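Local coordinates for 1-carboxybiuret hydrolase subunit AtzE (PDB 6C62), which hydrolyses 1-carboxybiuret to urea-1,3-dicarboxylate and ammonia, a step in the bacterial degradation of atrazine, at residues A369-I374 and G427-A432; G183-K188 and V412-W417. All coordinates share one frame; numbering follows the deposited sequence. Where two conformers were deposited one is given.

Interaction 1 of 2, residues A369-I374 and G427-A432; sequences APATPI and GVQLIA
Ala369 and Gln429 face each other as an antiparallel hydrogen-bonded pair and trade two backbone bonds. Ala369 N gives to Gln429 O over 3.1 Å, and Gln429 N returns a shorter bond of 2.7 Å to Ala369 O. The next pair, Pro370 with Val428, is non-hydrogen-bonded, so the N-H that proline lacks is not missed there. Just past the end of strand 366-370, Ala371 N still reaches Gly427 O at 3.0 Å, although it lies above the carbonyl plane and not on a lone pair. This antiparallel pairing lies inside the mixed sheet of the amidase fold, and its first strand runs on into a loop that Ser180 OG holds through bonds with Thr372 OG1 and Gly427 N.

The side-chain bond belongs to Gln429. CG stands beside the backbone N (chi1 -61°) and the chain runs on extended, so that Gln429 NE2 donates to Pro370 O at 2.9 Å. That oxygen lies close to the plane of the amide, while the donor is tilted 34° from the carbonyl plane. NE2 also binds Leu400 O and OE1 accepts from Arg176 NH1, so both ends of the buried amide are engaged.

Apolar contact is slight: Ala369 CB and Ile431 CD1 meet loosely at 4.3 Å. Ala371 CB packs closely, 3.4 Å from Gly427 O, which suits two residues with little or no side chain. Pro370 and Val428, whose side chains diverge, both touch helix 270-283.

With the backbone bonds between the two segments ending at Ala371, the glutamine amide ties down the carbonyl where strand gives way to loop, and its several partners should fix its rotation.

Interaction 2 of 2, residues G183-K188 and V412-W417; sequences GVWGLK and VAAPTW
Pro415 sets the CD corner of its ring over the indole of Trp185. CD stands over the five-membered ring, 3.6 Å from its centroid and 13° off the normal, a CH-pi contact in which the polarised C-H next to the proline nitrogen meets the electron-rich indole. The two side chains cross at about a right angle. Ala414 approaches the benzo half obliquely, its CB 3.6 Å from Trp185 CZ3, while Val412 CG1 comes to the indole edge, 3.9 Å from Trp185 CE3. With CG beside the backbone N (chi1 -69°), the broad ring swings back across strand 411-416 and meets Val412, Ala414 and Pro415.

Beyond the ring, Pro415 CB presses to 3.4 Å from Gly183 C. Gly183 follows helix 176-182 with positive phi, a conformation glycine adopts easily, and a beta carbon there would collide with the indole of Trp417. Leu187 CD1 and Val412 CG2 add an apolar touch at 3.9 Å.

Under these side chains, the axes of segments 185-188 and 412-416 lie at 170°, antiparallel, as neighbours inside the mixed central sheet of the amidase fold. Gly186 and Ala413 form the hydrogen-bonded pair: Ala413 N gives to Gly186 O at 2.7 Å, and Gly186 N to a lone pair of Ala413 O at 3.1 Å. The methyl of Ala413 lies on the face of the sheet opposite Leu187 and Val412, and Gly186 adds no side chain there.

Further out, helix 216-226 packs on Trp185 and Leu187 through Leu219, and helix 437-449 meets Val412 and Ala414. The indole of Trp417 is held by its NE1, bonded to Arg454 O, and by an edge-to-face contact with His141.

How the interactions relate
Interactions 1 and 2, with centres 8 Å apart, are the outer two of three neighbouring strand pairings in one sheet. Strands 411-416 and 426-432, consecutive in the chain, form the pairing between them: Val412 O and Leu430 N lie 2.8 Å apart and Ala414 N and Val428 O 2.9 Å apart, both probable hydrogen bonds. The resulting order is 185-188, 411-416, 426-432, 366-370, each antiparallel to the next. Helix 437-449 packs against side chains from both contacts. The side chain of Gln429 and Gly186 each lie about 11 Å from the side chain of Ser174, the probable acyl-ester nucleophile. Gln429 OE1 also bonds Arg176 on helix 176-182, which leads into Gly183 of interaction 2.

Interaction 1 of 2, residues A369-I374 and G427-A432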
# COMPACT_ATOMS: atom_id res chain seq x y z
N ALA A 369 9.07 16.81 -22.32
CA ALA A 369 9.81 15.65 -22.80
C ALA A 369 9.17 15.06 -24.02
O ALA A 369 8.02 15.35 -24.31
CB ALA A 369 9.85 14.61 -21.68
N PRO A 370 9.88 14.19 -24.74
CA PRO A 370 9.19 13.51 -25.83
C PRO A 370 8.32 12.41 -25.26
O PRO A 370 8.55 11.93 -24.15
CB PRO A 370 10.34 12.92 -26.68
CG PRO A 370 11.64 13.29 -25.99
CD PRO A 370 11.28 13.75 -24.60
N ALA A 371 7.28 12.07 -26.00
CA ALA A 371 6.38 10.99 -25.62
C ALA A 371 6.88 9.59 -25.95
O ALA A 371 6.61 8.62 -25.21
CB ALA A 371 5.02 11.20 -26.27
N THR A 372 7.56 9.44 -27.08
CA THR A 372 8.10 8.15 -27.49
C THR A 372 9.49 8.40 -28.07
O THR A 372 9.77 9.53 -28.51
CB THR A 372 7.21 7.48 -28.57
OG1 THR A 372 6.92 8.41 -29.62
CG2 THR A 372 5.94 6.99 -27.98
N PRO A 373 10.39 7.40 -28.02
CA PRO A 373 11.77 7.60 -28.51
C PRO A 373 11.86 7.78 -30.02
O PRO A 373 12.74 8.49 -30.48
CB PRO A 373 12.51 6.34 -28.08
CG PRO A 373 11.58 5.56 -27.26
CD PRO A 373 10.19 6.07 -27.45
N ILE A 374 10.93 7.17 -30.75
CA ILE A 374 10.82 7.24 -32.18
C ILE A 374 9.31 7.26 -32.59
O ILE A 374 8.42 6.99 -31.76
CB ILE A 374 11.45 5.97 -32.83
CG1 ILE A 374 10.82 4.68 -32.27
CG2 ILE A 374 12.95 5.87 -32.58
CD1 ILE A 374 11.05 3.47 -33.12
N GLY A 427 4.79 12.69 -30.47
CA GLY A 427 4.17 13.51 -29.48
C GLY A 427 5.16 14.13 -28.51
O GLY A 427 6.29 13.61 -28.33
N VAL A 428 4.72 15.22 -27.87
CA VAL A 428 5.46 15.82 -26.78
C VAL A 428 4.64 15.72 -25.49
O VAL A 428 3.45 16.07 -25.48
CB VAL A 428 5.80 17.29 -27.13
CG1 VAL A 428 4.59 18.17 -27.15
CG2 VAL A 428 6.75 17.87 -26.11
N GLN A 429 5.29 15.32 -24.40
CA GLN A 429 4.68 15.33 -23.06
C GLN A 429 4.84 16.72 -22.44
O GLN A 429 5.96 17.25 -22.34
CB GLN A 429 5.36 14.32 -22.13
CG GLN A 429 5.30 12.87 -22.56
CD GLN A 429 5.84 11.92 -21.50
OE1 GLN A 429 5.10 11.53 -20.59
NE2 GLN A 429 7.11 11.51 -21.63
N LEU A 430 3.72 17.29 -22.01
CA LEU A 430 3.69 18.51 -21.20
C LEU A 430 3.26 18.07 -19.80
O LEU A 430 2.12 17.66 -19.57
CB LEU A 430 2.70 19.49 -21.81
CG LEU A 430 2.90 19.80 -23.31
CD1 LEU A 430 1.73 20.56 -23.86
CD2 LEU A 430 4.17 20.57 -23.52
N ILE A 431 4.22 18.08 -18.87
CA ILE A 431 4.11 17.41 -17.57
C ILE A 431 3.99 18.51 -16.54
O ILE A 431 4.78 19.45 -16.55
CB ILE A 431 5.35 16.58 -17.23
CG1 ILE A 431 5.71 15.65 -18.38
CG2 ILE A 431 5.17 15.76 -15.98
CD1 ILE A 431 7.12 15.14 -18.40
N ALA A 432 3.03 18.37 -15.64
CA ALA A 432 2.89 19.29 -14.51
C ALA A 432 2.83 18.53 -13.20
O ALA A 432 2.78 17.29 -13.17
CB ALA A 432 1.63 20.14 -14.71

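Interaction 2 of 2, residues G183-K188 and V412-W417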
# COMPACT_ATOMS: atom_id res chain seq x y z
N GLY A 183 -0.59 10.67 -33.81
CA GLY A 183 -0.74 12.06 -34.04
C GLY A 183 -2.05 12.64 -33.55
O GLY A 183 -2.67 13.44 -34.25
N VAL A 184 -2.44 12.31 -32.32
CA VAL A 184 -3.63 12.89 -31.75
C VAL A 184 -3.32 13.34 -30.32
O VAL A 184 -2.20 13.16 -29.83
CB VAL A 184 -4.81 11.89 -31.75
CG1 VAL A 184 -5.13 11.40 -33.17
CG2 VAL A 184 -4.52 10.68 -30.84
N TRP A 185 -4.30 13.99 -29.70
CA TRP A 185 -4.13 14.57 -28.38
C TRP A 185 -4.45 13.50 -27.32
O TRP A 185 -5.36 12.71 -27.50
CB TRP A 185 -5.05 15.78 -28.16
CG TRP A 185 -4.68 16.96 -28.96
CD1 TRP A 185 -5.05 17.25 -30.27
CD2 TRP A 185 -3.85 18.04 -28.54
NE1 TRP A 185 -4.49 18.45 -30.66
CE2 TRP A 185 -3.76 18.95 -29.62
CE3 TRP A 185 -3.13 18.30 -27.38
CZ2 TRP A 185 -2.99 20.10 -29.56
CZ3 TRP A 185 -2.38 19.45 -27.32
CH2 TRP A 185 -2.32 20.33 -28.39
N GLY A 186 -3.71 13.51 -26.21
CA GLY A 186 -4.03 12.65 -25.08
C GLY A 186 -3.79 13.37 -23.76
O GLY A 186 -2.92 14.29 -23.68
N LEU A 187 -4.56 12.97 -22.75
CA LEU A 187 -4.43 13.46 -21.43
C LEU A 187 -4.41 12.29 -20.47
O LEU A 187 -5.38 11.51 -20.41
CB LEU A 187 -5.61 14.39 -21.08
CG LEU A 187 -5.77 14.80 -19.59
CD1 LEU A 187 -4.61 15.65 -19.13
CD2 LEU A 187 -7.10 15.52 -19.37
N LYS A 188 -3.33 12.17 -19.72
CA LYS A 188 -3.25 11.24 -18.59
C LYS A 188 -3.36 12.11 -17.38
O LYS A 188 -2.42 12.82 -17.07
CB LYS A 188 -1.93 10.50 -18.59
CG LYS A 188 -1.86 9.50 -17.44
CD LYS A 188 -0.45 9.10 -17.01
CE LYS A 188 0.37 10.20 -16.41
NZ LYS A 188 -0.20 10.63 -15.12
N VAL A 412 -0.24 16.15 -20.71
CA VAL A 412 -0.90 16.27 -22.04
C VAL A 412 0.14 15.85 -23.06
O VAL A 412 1.31 16.32 -23.04
CB VAL A 412 -1.37 17.67 -22.33
CG1 VAL A 412 -1.73 17.89 -23.80
CG2 VAL A 412 -2.57 17.99 -21.51
N ALA A 413 -0.29 14.96 -23.93
CA ALA A 413 0.49 14.52 -25.07
C ALA A 413 0.01 15.28 -26.32
O ALA A 413 -1.13 15.16 -26.75
CB ALA A 413 0.40 13.03 -25.29
N ALA A 414 0.86 16.18 -26.78
CA ALA A 414 0.55 17.08 -27.88
C ALA A 414 1.18 16.55 -29.19
O ALA A 414 2.38 16.27 -29.23
CB ALA A 414 1.11 18.46 -27.58
N PRO A 415 0.38 16.40 -30.26
CA PRO A 415 0.85 15.79 -31.51
C PRO A 415 1.64 16.81 -32.39
O PRO A 415 1.14 17.92 -32.58
CB PRO A 415 -0.43 15.34 -32.19
CG PRO A 415 -1.45 16.35 -31.72
CD PRO A 415 -1.06 16.70 -30.30
N THR A 416 2.86 16.47 -32.77
CA THR A 416 3.71 17.31 -33.62
C THR A 416 4.23 16.49 -34.81
O THR A 416 4.08 15.24 -34.87
CB THR A 416 4.92 17.90 -32.86
OG1 THR A 416 5.87 16.88 -32.67
CG2 THR A 416 4.54 18.47 -31.48
N TRP A 417 4.78 17.22 -35.79
CA TRP A 417 5.06 16.65 -37.11
C TRP A 417 6.48 17.08 -37.49
O TRP A 417 6.65 18.00 -38.24
CB TRP A 417 4.02 17.12 -38.12
CG TRP A 417 2.64 16.61 -37.75
CD1 TRP A 417 1.75 17.20 -36.92
CD2 TRP A 417 2.05 15.40 -38.16
NE1 TRP A 417 0.62 16.45 -36.81
CE2 TRP A 417 0.78 15.31 -37.55
CE3 TRP A 417 2.48 14.33 -38.98
CZ2 TRP A 417 -0.07 14.22 -37.75
CZ3 TRP A 417 1.61 13.26 -39.19
CH2 TRP A 417 0.36 13.22 -38.57